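PDB 4Q0W: DNA repair protein RAD2 from Saccharomyces cerevisiae, which cuts single-stranded DNA as a magnesium-dependent structure-specific endonuclease, making an essential incision in nucleotide excision repair of damage from UV light, bulky adducts and cross-links. Local coordinates for residues A[31-36]-A[206-211]; A[59-64]-A[159-164]; A[177-180]-A[184-187]. All blocks are in the same frame, centred on the assembly; numbering follows the deposited sequence.

Contact 1 (A[31-36]-A[206-211]); sequences SIWIYQ and NMFHEK. With nucleotides of chain C; nucleotides of chain D.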
loop_
_atom_site.group_PDB
_atom_site.type_symbol
_atom_site.label_atom_id
_atom_site.label_comp_id
_atom_site.label_asym_id
_atom_site.label_seq_id
_atom_site.Cartn_x
_atom_site.Cartn_y
_atom_site.Cartn_z
ATOM N N SER A 31 -8.349 17.604 -24.504
ATOM C CA SER A 31 -7.652 18.615 -23.702
ATOM C C SER A 31 -6.198 18.284 -23.323
ATOM O O SER A 31 -5.376 19.192 -23.183
ATOM C CB SER A 31 -8.458 18.911 -22.428
ATOM O OG SER A 31 -8.592 17.743 -21.617
ATOM N N ILE A 32 -5.875 17.006 -23.141
ATOM C CA ILE A 32 -4.510 16.646 -22.745
ATOM C C ILE A 32 -3.769 15.772 -23.766
ATOM O O ILE A 32 -2.667 15.284 -23.495
ATOM C CB ILE A 32 -4.449 15.975 -21.341
ATOM C CG1 ILE A 32 -5.137 14.613 -21.355
ATOM C CG2 ILE A 32 -5.037 16.879 -20.271
ATOM C CD1 ILE A 32 -4.675 13.695 -20.243
ATOM N N TRP A 33 -4.367 15.573 -24.936
ATOM C CA TRP A 33 -3.739 14.760 -25.982
ATOM C C TRP A 33 -2.337 15.255 -26.378
ATOM O O TRP A 33 -1.393 14.461 -26.478
ATOM C CB TRP A 33 -4.622 14.725 -27.232
ATOM C CG TRP A 33 -5.842 13.863 -27.112
ATOM C CD1 TRP A 33 -6.458 13.434 -25.954
ATOM C CD2 TRP A 33 -6.593 13.310 -28.195
ATOM N NE1 TRP A 33 -7.553 12.652 -26.269
ATOM C CE2 TRP A 33 -7.650 12.556 -27.635
ATOM C CE3 TRP A 33 -6.471 13.373 -29.591
ATOM C CZ2 TRP A 33 -8.579 11.873 -28.423
ATOM C CZ3 TRP A 33 -7.396 12.690 -30.371
ATOM C CH2 TRP A 33 -8.442 11.957 -29.783
ATOM N N ILE A 34 -2.196 16.557 -26.610
ATOM C CA ILE A 34 -0.906 17.064 -27.095
ATOM C C ILE A 34 0.199 16.759 -26.089
ATOM O O ILE A 34 1.207 16.134 -26.437
ATOM C CB ILE A 34 -0.934 18.564 -27.413
ATOM C CG1 ILE A 34 -1.858 18.850 -28.594
ATOM C CG2 ILE A 34 0.469 19.068 -27.758
ATOM C CD1 ILE A 34 -2.069 20.339 -28.841
ATOM N N TYR A 35 -0.010 17.173 -24.839
ATOM C CA TYR A 35 0.983 16.967 -23.792
ATOM C C TYR A 35 1.288 15.492 -23.637
ATOM O O TYR A 35 2.437 15.101 -23.419
ATOM C CB TYR A 35 0.511 17.550 -22.452
ATOM C CG TYR A 35 1.630 17.627 -21.438
ATOM C CD1 TYR A 35 2.668 18.543 -21.592
ATOM C CD2 TYR A 35 1.666 16.773 -20.335
ATOM C CE1 TYR A 35 3.710 18.616 -20.672
ATOM C CE2 TYR A 35 2.703 16.837 -19.409
ATOM C CZ TYR A 35 3.722 17.760 -19.585
ATOM O OH TYR A 35 4.754 17.829 -18.676
ATOM N N GLN A 36 0.248 14.678 -23.771
ATOM C CA GLN A 36 0.363 13.235 -23.651
ATOM C C GLN A 36 1.242 12.631 -24.752
ATOM O O GLN A 36 2.087 11.775 -24.483
ATOM C CB GLN A 36 -1.040 12.626 -23.686
ATOM C CG GLN A 36 -1.124 11.157 -23.342
ATOM C CD GLN A 36 -2.560 10.714 -23.102
ATOM O OE1 GLN A 36 -3.141 9.989 -23.911
ATOM N NE2 GLN A 36 -3.137 11.149 -21.984
ATOM N N ASN A 206 -11.047 4.540 -22.252
ATOM C CA ASN A 206 -10.062 3.648 -22.889
ATOM C C ASN A 206 -10.323 3.461 -24.378
ATOM O O ASN A 206 -10.002 2.418 -24.945
ATOM C CB ASN A 206 -9.993 2.277 -22.187
ATOM C CG ASN A 206 -9.463 2.371 -20.773
ATOM O OD1 ASN A 206 -9.000 3.427 -20.340
ATOM N ND2 ASN A 206 -9.517 1.264 -20.049
ATOM N N MET A 207 -10.915 4.476 -24.998
ATOM C CA MET A 207 -11.212 4.461 -26.427
ATOM C C MET A 207 -9.956 4.237 -27.284
ATOM O O MET A 207 -10.020 3.605 -28.331
ATOM C CB MET A 207 -11.878 5.780 -26.823
ATOM C CG MET A 207 -12.240 5.903 -28.295
ATOM S SD MET A 207 -13.707 4.935 -28.716
ATOM C CE MET A 207 -13.519 4.871 -30.494
ATOM N N PHE A 208 -8.812 4.746 -26.841
ATOM C CA PHE A 208 -7.605 4.613 -27.650
ATOM C C PHE A 208 -6.585 3.621 -27.092
ATOM O O PHE A 208 -5.404 3.662 -27.445
ATOM C CB PHE A 208 -7.021 5.993 -27.969
ATOM C CG PHE A 208 -8.027 6.901 -28.612
ATOM C CD1 PHE A 208 -8.310 6.793 -29.964
ATOM C CD2 PHE A 208 -8.751 7.799 -27.852
ATOM C CE1 PHE A 208 -9.273 7.592 -30.558
ATOM C CE2 PHE A 208 -9.714 8.609 -28.437
ATOM C CZ PHE A 208 -9.972 8.503 -29.796
ATOM N N HIS A 209 -7.059 2.718 -26.232
ATOM C CA HIS A 209 -6.298 1.523 -25.901
ATOM C C HIS A 209 -6.318 0.585 -27.104
ATOM O O HIS A 209 -7.180 0.702 -27.975
ATOM C CB HIS A 209 -6.879 0.831 -24.665
ATOM C CG HIS A 209 -6.511 1.498 -23.377
ATOM N ND1 HIS A 209 -6.520 0.838 -22.167
ATOM C CD2 HIS A 209 -6.113 2.766 -23.111
ATOM C CE1 HIS A 209 -6.146 1.670 -21.211
ATOM N NE2 HIS A 209 -5.891 2.845 -21.757
ATOM N N GLU A 210 -5.369 -0.343 -27.158
ATOM C CA GLU A 210 -5.300 -1.275 -28.281
ATOM C C GLU A 210 -6.200 -2.493 -28.057
ATOM O O GLU A 210 -5.707 -3.606 -27.842
ATOM C CB GLU A 210 -3.853 -1.712 -28.513
ATOM C CG GLU A 210 -3.359 -1.453 -29.923
ATOM C CD GLU A 210 -3.732 -0.068 -30.421
ATOM O OE1 GLU A 210 -4.527 0.019 -31.384
ATOM O OE2 GLU A 210 -3.234 0.931 -29.853
ATOM N N LYS A 211 -7.515 -2.275 -28.110
ATOM C CA LYS A 211 -8.497 -3.319 -27.797
ATOM C C LYS A 211 -9.663 -3.326 -28.772
ATOM O O LYS A 211 -9.913 -2.330 -29.455
ATOM C CB LYS A 211 -9.040 -3.130 -26.383
ATOM C CG LYS A 211 -8.497 -4.112 -25.372
ATOM C CD LYS A 211 -7.598 -3.437 -24.348
ATOM C CE LYS A 211 -6.905 -4.485 -23.489
ATOM N NZ LYS A 211 -6.188 -5.490 -24.333
ATOM P P DT C 3 0.522 18.235 -15.582
ATOM O "O5'" DT C 3 0.251 17.493 -16.979
ATOM C "C5'" DT C 3 -0.882 17.839 -17.776
ATOM C "C4'" DT C 3 -1.722 16.612 -18.075
ATOM O "O4'" DT C 3 -0.976 15.671 -18.872
ATOM C "C3'" DT C 3 -2.123 15.842 -16.827
ATOM O "O3'" DT C 3 -3.451 16.205 -16.492
ATOM C "C2'" DT C 3 -2.023 14.365 -17.195
ATOM C "C1'" DT C 3 -1.416 14.357 -18.589
ATOM N N1 DT C 3 -0.228 13.478 -18.718
ATOM C C2 DT C 3 -0.352 12.257 -19.344
ATOM O O2 DT C 3 -1.405 11.842 -19.793
ATOM N N3 DT C 3 0.814 11.541 -19.431
ATOM C C4 DT C 3 2.055 11.926 -18.949
ATOM O O4 DT C 3 3.050 11.212 -19.064
ATOM C C5 DT C 3 2.100 13.216 -18.299
ATOM C C7 DT C 3 3.391 13.739 -17.745
ATOM C C6 DT C 3 0.973 13.926 -18.216
ATOM P P DA D 16 0.024 0.013 -21.796
ATOM O OP1 DA D 16 -1.010 -0.952 -21.339
ATOM O OP2 DA D 16 1.219 -0.473 -22.530
ATOM O "O5'" DA D 16 -0.659 1.147 -22.698
ATOM C "C5'" DA D 16 -1.859 1.779 -22.272
ATOM C "C4'" DA D 16 -1.934 3.174 -22.861
ATOM O "O4'" DA D 16 -0.883 3.998 -22.296
ATOM C "C3'" DA D 16 -1.715 3.250 -24.373
ATOM O "O3'" DA D 16 -2.973 3.406 -25.043
ATOM C "C2'" DA D 16 -0.778 4.454 -24.576
ATOM C "C1'" DA D 16 -0.749 5.086 -23.184
ATOM N N9 DA D 16 0.448 5.852 -22.837
ATOM C C8 DA D 16 1.755 5.561 -23.124
ATOM N N7 DA D 16 2.608 6.451 -22.666
ATOM C C5 DA D 16 1.808 7.390 -22.029
ATOM C C6 DA D 16 2.102 8.590 -21.339
ATOM N N6 DA D 16 3.343 9.058 -21.165
ATOM N N1 DA D 16 1.064 9.290 -20.823
ATOM C C2 DA D 16 -0.181 8.815 -20.991
ATOM N N3 DA D 16 -0.576 7.706 -21.624
ATOM C C4 DA D 16 0.474 7.035 -22.127
#
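Trp33 and Phe208 meet as an offset edge-to-face aromatic pair. The six-membered ring of Trp33 turns its edge toward the face of Phe208, with centroids 5.2 Å apart and planes at 81°; the closest approach is Trp33 CZ2 to Phe208 CE2, 3.5 Å. In both side chains CG lies beside the backbone N and CB points toward the other segment; the CA atoms stay 11.0 Å apart and the rings span the distance. CG of Met207 lies over one face of the Phe208 ring, offset toward its rim.

The DNA occupies the next shell. Gln36, extended beyond CG, donates from NE2 to O2 of DT3 of chain C (2.9 Å, N-H...O angle 147°), while its CG packs against C2 of DA16 of chain D at 3.4 Å. Arg60 NH2 hydrogen-bonds Gln36 OE1, consistent with fixing the amide's rotation so that NE2 faces the base; Arg60 also makes a cation-pi contact with Trp33. With DNA alongside, the side chain of Trp33 is about 6 Å from that of Asp29, a probable magnesium ligand.

The pair joins helix 33-40 to the turn between strands 202-205 and 213-218, beside helix 52-66 and strand 187-189.

Contact 2 (A[59-64]-A[159-164]); sequences RRICKL and SRFGIP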
loop_
_atom_site.group_PDB
_atom_site.type_symbol
_atom_site.label_atom_id
_atom_site.label_comp_id
_atom_site.label_asym_id
_atom_site.label_seq_id
_atom_site.Cartn_x
_atom_site.Cartn_y
_atom_site.Cartn_z
ATOM N N ARG A 59 -3.737 9.535 -36.093
ATOM C CA ARG A 59 -4.053 8.139 -35.824
ATOM C C ARG A 59 -5.380 7.955 -35.068
ATOM O O ARG A 59 -6.159 7.031 -35.357
ATOM C CB ARG A 59 -2.908 7.515 -35.019
ATOM C CG ARG A 59 -3.119 6.050 -34.647
ATOM C CD ARG A 59 -1.907 5.499 -33.897
ATOM N N ARG A 60 -5.635 8.821 -34.091
ATOM C CA ARG A 60 -6.877 8.723 -33.327
ATOM C C ARG A 60 -8.085 9.144 -34.159
ATOM O O ARG A 60 -9.146 8.526 -34.079
ATOM C CB ARG A 60 -6.783 9.532 -32.025
ATOM C CG ARG A 60 -5.791 8.936 -31.043
ATOM C CD ARG A 60 -5.904 9.574 -29.665
ATOM N NE ARG A 60 -5.045 8.911 -28.695
ATOM C CZ ARG A 60 -4.966 9.262 -27.415
ATOM N NH1 ARG A 60 -5.701 10.264 -26.957
ATOM N NH2 ARG A 60 -4.152 8.612 -26.595
ATOM N N ILE A 61 -7.920 10.191 -34.964
ATOM C CA ILE A 61 -8.996 10.655 -35.841
ATOM C C ILE A 61 -9.392 9.536 -36.811
ATOM O O ILE A 61 -10.579 9.296 -37.060
ATOM C CB ILE A 61 -8.558 11.898 -36.641
ATOM C CG1 ILE A 61 -8.522 13.133 -35.736
ATOM C CG2 ILE A 61 -9.483 12.149 -37.837
ATOM C CD1 ILE A 61 -7.780 14.329 -36.363
ATOM N N CYS A 62 -8.393 8.848 -37.350
ATOM C CA CYS A 62 -8.651 7.779 -38.302
ATOM C C CYS A 62 -9.407 6.625 -37.633
ATOM O O CYS A 62 -10.291 6.034 -38.241
ATOM C CB CYS A 62 -7.340 7.299 -38.930
ATOM S SG CYS A 62 -6.628 8.514 -40.097
ATOM N N LYS A 63 -9.066 6.319 -36.383
ATOM C CA LYS A 63 -9.751 5.247 -35.661
ATOM C C LYS A 63 -11.234 5.587 -35.507
ATOM O O LYS A 63 -12.096 4.767 -35.819
ATOM C CB LYS A 63 -9.090 4.985 -34.300
ATOM C CG LYS A 63 -9.716 3.810 -33.522
ATOM C CD LYS A 63 -8.874 3.418 -32.307
ATOM C CE LYS A 63 -9.556 2.332 -31.474
ATOM N NZ LYS A 63 -8.749 1.930 -30.283
ATOM N N LEU A 64 -11.521 6.813 -35.067
ATOM C CA LEU A 64 -12.900 7.283 -34.939
ATOM C C LEU A 64 -13.644 7.199 -36.276
ATOM O O LEU A 64 -14.775 6.702 -36.342
ATOM C CB LEU A 64 -12.930 8.726 -34.403
ATOM C CG LEU A 64 -12.346 8.959 -32.996
ATOM C CD1 LEU A 64 -12.219 10.439 -32.678
ATOM C CD2 LEU A 64 -13.191 8.260 -31.937
ATOM N N SER A 159 -9.884 20.488 -39.233
ATOM C CA SER A 159 -10.762 21.125 -40.210
ATOM C C SER A 159 -10.574 20.558 -41.626
ATOM O O SER A 159 -11.540 20.452 -42.383
ATOM C CB SER A 159 -10.628 22.647 -40.176
ATOM O OG SER A 159 -9.370 23.058 -40.668
ATOM N N ARG A 160 -9.353 20.157 -41.971
ATOM C CA ARG A 160 -9.124 19.482 -43.255
ATOM C C ARG A 160 -9.785 18.096 -43.300
ATOM O O ARG A 160 -10.050 17.564 -44.388
ATOM C CB ARG A 160 -7.624 19.391 -43.564
ATOM C CG ARG A 160 -6.952 20.772 -43.660
ATOM C CD ARG A 160 -5.478 20.685 -44.082
ATOM N NE ARG A 160 -4.857 22.013 -44.106
ATOM C CZ ARG A 160 -3.826 22.366 -44.871
ATOM N NH1 ARG A 160 -3.272 21.501 -45.718
ATOM N NH2 ARG A 160 -3.355 23.600 -44.797
ATOM N N PHE A 161 -10.052 17.520 -42.121
ATOM C CA PHE A 161 -10.822 16.280 -42.016
ATOM C C PHE A 161 -12.317 16.588 -42.055
ATOM O O PHE A 161 -13.143 15.677 -42.130
ATOM C CB PHE A 161 -10.523 15.555 -40.706
ATOM C CG PHE A 161 -9.486 14.471 -40.816
ATOM C CD1 PHE A 161 -9.777 13.271 -41.454
ATOM C CD2 PHE A 161 -8.228 14.637 -40.245
ATOM C CE1 PHE A 161 -8.824 12.270 -41.542
ATOM C CE2 PHE A 161 -7.267 13.636 -40.321
ATOM C CZ PHE A 161 -7.568 12.448 -40.965
ATOM N N GLY A 162 -12.667 17.871 -41.994
ATOM C CA GLY A 162 -14.063 18.258 -41.902
ATOM C C GLY A 162 -14.693 17.964 -40.542
ATOM O O GLY A 162 -15.920 17.842 -40.432
ATOM N N ILE A 163 -13.859 17.869 -39.504
ATOM C CA ILE A 163 -14.340 17.573 -38.149
ATOM C C ILE A 163 -14.498 18.844 -37.321
ATOM O O ILE A 163 -13.547 19.601 -37.136
ATOM C CB ILE A 163 -13.413 16.578 -37.427
ATOM C CG1 ILE A 163 -13.417 15.227 -38.152
ATOM C CG2 ILE A 163 -13.821 16.382 -35.960
ATOM C CD1 ILE A 163 -12.288 14.329 -37.719
ATOM N N PRO A 164 -15.713 19.077 -36.810
ATOM C CA PRO A 164 -15.961 20.263 -35.995
ATOM C C PRO A 164 -15.215 20.189 -34.662
ATOM O O PRO A 164 -15.043 19.103 -34.087
ATOM C CB PRO A 164 -17.483 20.220 -35.762
ATOM C CG PRO A 164 -17.862 18.798 -35.896
ATOM C CD PRO A 164 -16.893 18.194 -36.897
#
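Ile61 on helix 52-66 faces Phe161 near the C-terminal end of helix 148-160, with their CA atoms 8.6 Å apart; this is the nearest CA pair of the two segments, and the contact is made wholly by side chains. The main element is a CH-pi interaction. Ile61 CG2 stands over the centre of the Phe161 ring, 3.5 Å from the centroid and only 4° off the ring normal. All six ring carbons therefore lie at nearly equal range from this methyl, between 3.6 and 3.8 Å, as expected for a group centred on the face. The methyl reaches that place because CG2 of Ile61 is anti to its backbone N while CG1 lies beside that N (chi1 -74°). At the end of the other branch, Ile61 CD1 leans over one side of the ring, toward CD2 at 3.9 Å.

The same CG2 also meets the tip of Ile163, whose CD1 comes within 3.6 Å as the two side chains run antiparallel alongside one another. Cys62 adds a sulfur-aromatic contact from an oblique direction, SG lying 4.1 Å from Phe161 CZ. Strand 70-75 continues the apolar packing through Phe73, which touches both Ile61 and Ile163, while Leu339 and Leu358 of two later helices pack against Phe161.

Between Phe161 and Ile163, Gly162 has positive phi (72°) and two backbone bonds back into the last helical turn. This Schellman motif leads the chain out of the helix toward edge strand 165-167. The contact sets the end of I-domain helix 148-160 against N-domain helix 52-66 in the PIN-like alpha/beta nuclease core.

Contact 3 (A[177-180]-A[184-187]); sequences AELL and LVDG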
loop_
_atom_site.group_PDB
_atom_site.type_symbol
_atom_site.label_atom_id
_atom_site.label_comp_id
_atom_site.label_asym_id
_atom_site.label_seq_id
_atom_site.Cartn_x
_atom_site.Cartn_y
_atom_site.Cartn_z
ATOM N N ALA A 177 -19.870 17.539 -21.119
ATOM C CA ALA A 177 -21.095 17.179 -20.390
ATOM C C ALA A 177 -22.272 18.046 -20.843
ATOM O O ALA A 177 -23.408 17.568 -20.971
ATOM C CB ALA A 177 -20.875 17.313 -18.874
ATOM N N GLU A 178 -21.994 19.320 -21.090
ATOM C CA GLU A 178 -23.021 20.250 -21.547
ATOM C C GLU A 178 -23.510 19.875 -22.952
ATOM O O GLU A 178 -24.717 19.901 -23.218
ATOM C CB GLU A 178 -22.491 21.694 -21.510
ATOM C CG GLU A 178 -23.442 22.750 -22.074
ATOM C CD GLU A 178 -24.629 23.069 -21.159
ATOM O OE1 GLU A 178 -24.727 22.502 -20.051
ATOM O OE2 GLU A 178 -25.474 23.895 -21.557
ATOM N N LEU A 179 -22.583 19.514 -23.841
ATOM C CA LEU A 179 -22.964 19.090 -25.186
ATOM C C LEU A 179 -23.917 17.899 -25.130
ATOM O O LEU A 179 -24.911 17.838 -25.873
ATOM C CB LEU A 179 -21.732 18.720 -26.018
ATOM C CG LEU A 179 -20.717 19.818 -26.325
ATOM C CD1 LEU A 179 -19.723 19.314 -27.375
ATOM C CD2 LEU A 179 -21.400 21.113 -26.783
ATOM N N LEU A 180 -23.617 16.947 -24.253
ATOM C CA LEU A 180 -24.470 15.774 -24.121
ATOM C C LEU A 180 -25.838 16.185 -23.570
ATOM O O LEU A 180 -26.869 15.794 -24.115
ATOM C CB LEU A 180 -23.814 14.710 -23.235
ATOM C CG LEU A 180 -24.600 13.409 -23.036
ATOM C CD1 LEU A 180 -24.854 12.676 -24.365
ATOM C CD2 LEU A 180 -23.885 12.494 -22.050
ATOM N N LEU A 184 -26.465 17.554 -28.266
ATOM C CA LEU A 184 -25.649 17.906 -29.422
ATOM C C LEU A 184 -24.738 16.739 -29.805
ATOM O O LEU A 184 -24.237 16.674 -30.937
ATOM C CB LEU A 184 -24.836 19.165 -29.138
ATOM C CG LEU A 184 -25.665 20.423 -28.860
ATOM C CD1 LEU A 184 -24.775 21.650 -28.694
ATOM C CD2 LEU A 184 -26.691 20.651 -29.968
ATOM N N VAL A 185 -24.519 15.831 -28.847
ATOM C CA VAL A 185 -23.792 14.587 -29.076
ATOM C C VAL A 185 -24.537 13.436 -28.410
ATOM O O VAL A 185 -25.499 13.665 -27.676
ATOM C CB VAL A 185 -22.353 14.648 -28.532
ATOM C CG1 VAL A 185 -21.572 15.780 -29.197
ATOM C CG2 VAL A 185 -22.353 14.818 -27.001
ATOM N N ASP A 186 -24.093 12.207 -28.657
ATOM C CA ASP A 186 -24.741 11.034 -28.083
ATOM C C ASP A 186 -23.910 10.394 -26.996
ATOM O O ASP A 186 -24.376 9.487 -26.304
ATOM C CB ASP A 186 -24.986 9.991 -29.165
ATOM C CG ASP A 186 -25.803 10.524 -30.295
ATOM O OD1 ASP A 186 -26.842 11.160 -30.022
ATOM O OD2 ASP A 186 -25.393 10.334 -31.458
ATOM N N GLY A 187 -22.668 10.849 -26.852
ATOM C CA GLY A 187 -21.759 10.248 -25.889
ATOM C C GLY A 187 -20.517 11.101 -25.722
ATOM O O GLY A 187 -20.312 12.063 -26.474
#
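Helix 172-181 and the segment 184-187 form the helix-to-strand half of a beta-alpha-beta crossover: strands 165-167 and 187-189, which precede and follow the helix in the chain, are parallel in one sheet. This is a connection of the Rossmann-like alpha/beta core, here within the I-domain. The CA atoms of Leu179 and Leu184 are 5.2 Å apart, and those of Leu180 and Val185 5.1 Å, so the returning backbone lies directly against the helix.

One backbone hydrogen bond closes the return: Leu184 N donates to Leu179 O at 2.9 Å, with an N-H...O angle of 153°. The donor is tilted 19° from the carbonyl plane.

Apolar packing accompanies this bond on both helix residues. The side chains of Leu179 and Leu184 lie roughly perpendicular and meet through Leu179 CD2 and Leu184 CD1, 3.9 Å apart. Val185 directs CG2 near CB of Leu179 and CB of Leu180, and this methyl also rests against the helix backbone at Leu180 N and CA. Phe329 packs against both Leu179 and Leu184, while Val74 and Val72 of strand 70-75 meet Leu179 and Val185.

A salt bridge to Arg25 holds the carboxylate of Asp186, whose CB points away from the helix. Backbone bonds between Asp186 and Arg25 and between Gly187 and Ala27 align the emerging chain with strand 25-29.

Leu180 bends back at its tip although CB starts off away from the other segment: with CG anti to N and chi2 near 61°, CD1 reaches Val185 O at 3.5 Å and Asp186 C at 3.6 Å.

Overall arrangement
From the N terminus, the chain first passes 31-36 and then helix 52-66, which carries 59-64. Contact 2 closes when the end of helix 148-160 returns to that helix, joining N-domain to I-domain. Contact 3 follows in series as a short local loop joining helix 172-181 to the entry of strand 187-189. Contact 1 closes last, at 206-211, and encloses both others; like contact 2, it joins the N-domain to the I-domain. Contacts 1 and 2 touch directly, Lys63 NZ probably hydrogen-bonding Met207 O. Contact 3 stays apart, its nearest atoms about 10 Å from contact 1 and about 8 Å from contact 2.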